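UPSTREAM OF FLC-like protein (DUF966) (Arabidopsis thaliana, PDB 6RSN) interprets polarity cues to influence cell division orientation and promotes auxin biosynthesis and signalling, polymerising through its DIX-like domain. Local coordinates at residues R4-V9 against V26-H31. The protein carries 1 engineered substitution. Sequence-based numbering, arbitrary orientation.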
# COMPACT_ATOMS: atom_id res chain seq x y z
N ARG A 4 15.08 -1.81 -9.71
CA ARG A 4 14.20 -2.99 -9.58
C ARG A 4 12.77 -2.52 -9.32
O ARG A 4 12.54 -1.41 -8.84
CB ARG A 4 14.62 -3.85 -8.39
CG ARG A 4 14.44 -5.34 -8.65
CD ARG A 4 15.20 -6.16 -7.62
NE ARG A 4 14.36 -6.26 -6.43
CZ ARG A 4 14.58 -5.64 -5.28
NH1 ARG A 4 15.63 -4.84 -5.14
NH2 ARG A 4 13.75 -5.82 -4.26
N ILE A 5 11.83 -3.40 -9.63
CA ILE A 5 10.41 -3.09 -9.44
C ILE A 5 9.80 -4.24 -8.64
O ILE A 5 10.21 -5.40 -8.71
CB ILE A 5 9.67 -2.83 -10.78
CG1 ILE A 5 9.54 -4.11 -11.61
CG2 ILE A 5 10.31 -1.71 -11.59
CD1 ILE A 5 8.20 -4.79 -11.44
N VAL A 6 8.89 -3.87 -7.76
CA VAL A 6 8.23 -4.88 -6.96
C VAL A 6 6.73 -4.84 -7.21
O VAL A 6 6.14 -3.77 -7.45
CB VAL A 6 8.57 -4.82 -5.46
CG1 VAL A 6 10.06 -4.98 -5.20
CG2 VAL A 6 8.03 -3.60 -4.77
N PRO A 7 6.10 -6.02 -7.13
CA PRO A 7 4.64 -6.12 -7.28
C PRO A 7 3.92 -5.66 -6.01
O PRO A 7 4.28 -6.07 -4.92
CB PRO A 7 4.45 -7.64 -7.50
CG PRO A 7 5.67 -8.32 -6.78
CD PRO A 7 6.79 -7.32 -6.90
N VAL A 8 2.90 -4.82 -6.15
CA VAL A 8 2.11 -4.39 -4.99
C VAL A 8 0.64 -4.61 -5.28
O VAL A 8 0.15 -4.17 -6.33
CB VAL A 8 2.41 -2.92 -4.64
CG1 VAL A 8 1.55 -2.44 -3.47
CG2 VAL A 8 3.90 -2.72 -4.32
N VAL A 9 -0.09 -5.24 -4.35
CA VAL A 9 -1.55 -5.34 -4.46
C VAL A 9 -2.13 -4.38 -3.43
O VAL A 9 -1.64 -4.35 -2.31
CB VAL A 9 -2.07 -6.78 -4.23
CG1 VAL A 9 -3.59 -6.85 -4.03
CG2 VAL A 9 -1.69 -7.72 -5.39
N VAL A 26 5.83 -1.34 -8.65
CA VAL A 26 6.39 -0.15 -8.04
C VAL A 26 7.91 -0.10 -8.19
O VAL A 26 8.60 -0.98 -7.67
CB VAL A 26 5.96 -0.05 -6.57
CG1 VAL A 26 6.66 1.13 -5.89
CG2 VAL A 26 4.44 0.10 -6.51
N PRO A 27 8.48 0.95 -8.83
CA PRO A 27 9.94 1.12 -8.83
C PRO A 27 10.48 1.41 -7.43
O PRO A 27 9.94 2.28 -6.72
CB PRO A 27 10.20 2.28 -9.82
CG PRO A 27 8.91 2.35 -10.65
CD PRO A 27 7.79 1.93 -9.70
N LEU A 28 11.52 0.67 -7.04
CA LEU A 28 12.23 0.78 -5.77
C LEU A 28 13.26 1.91 -5.82
O LEU A 28 13.93 2.13 -6.83
CB LEU A 28 12.97 -0.53 -5.51
CG LEU A 28 12.17 -1.59 -4.76
CD1 LEU A 28 13.09 -2.58 -4.06
CD2 LEU A 28 11.23 -0.93 -3.77
N SER A 29 13.37 2.62 -4.70
CA SER A 29 14.36 3.66 -4.51
C SER A 29 15.61 3.06 -3.86
O SER A 29 16.73 3.41 -4.24
CB SER A 29 13.78 4.81 -3.70
OG SER A 29 13.11 4.35 -2.53
N SER A 30 15.41 2.12 -2.91
CA SER A 30 16.49 1.35 -2.30
C SER A 30 16.32 -0.14 -2.59
O SER A 30 15.22 -0.67 -2.58
CB SER A 30 16.55 1.54 -0.81
OG SER A 30 17.18 0.39 -0.22
N HIS A 31 17.45 -0.85 -2.69
CA HIS A 31 17.34 -2.20 -3.21
C HIS A 31 17.12 -3.24 -2.11
O HIS A 31 17.15 -4.44 -2.38
CB HIS A 31 18.38 -2.45 -4.32
CG HIS A 31 18.12 -1.60 -5.53
ND1 HIS A 31 16.98 -0.80 -5.66
CD2 HIS A 31 18.82 -1.46 -6.69
CE1 HIS A 31 17.01 -0.18 -6.83
NE2 HIS A 31 18.13 -0.57 -7.48
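Arg4 and Leu28 lie side by side and point the same way, with the guanidinium laid flat against the leucine: methyl CD1 of Leu28 sits over one of its faces, 3.3 Å from Arg4 NH2. A bend at chi3 (83°) turns the end of the arginine back to this methyl and to the turn beyond it. There Arg4 NH1 reaches His31 O at 3.2 Å, a long, bent hydrogen bond (142° at the hydrogen) whose donor stands above the carbonyl plane instead of on a lone pair. Leu28 also meets Val6 at about a right angle, Val6 CG1 lying 4.0 Å from Leu28 CG. The same face carries Val8 and Val26, whose CG2 methyls touch at 3.6 Å; both methyls are anti to their own carbonyl carbons, which turns them to one another. Val26 also packs on Asp38 and Arg42 of helix 36-47, and Leu28 joins it on Leu34. On the opposite face Ile5 and Pro27, both exposed, only loosely approach, Ile5 CG2 to Pro27 CB. Between the two faces the backbones of Val6 and Val26 form an antiparallel hydrogen-bonded pair, the bond from Val26 N to Val6 O measuring 2.7 Å, and a nearly straight bond of 2.9 Å from Leu28 N to Arg4 O carries the ladder one step past the end of strand 22-27. The arrangement is the open end of the hairpin formed by strands 5-13 and 22-27, the N-terminal beta hairpin whose inner face packs on the main helix in the ubiquitin-like fold of DIX-type polymerising domains.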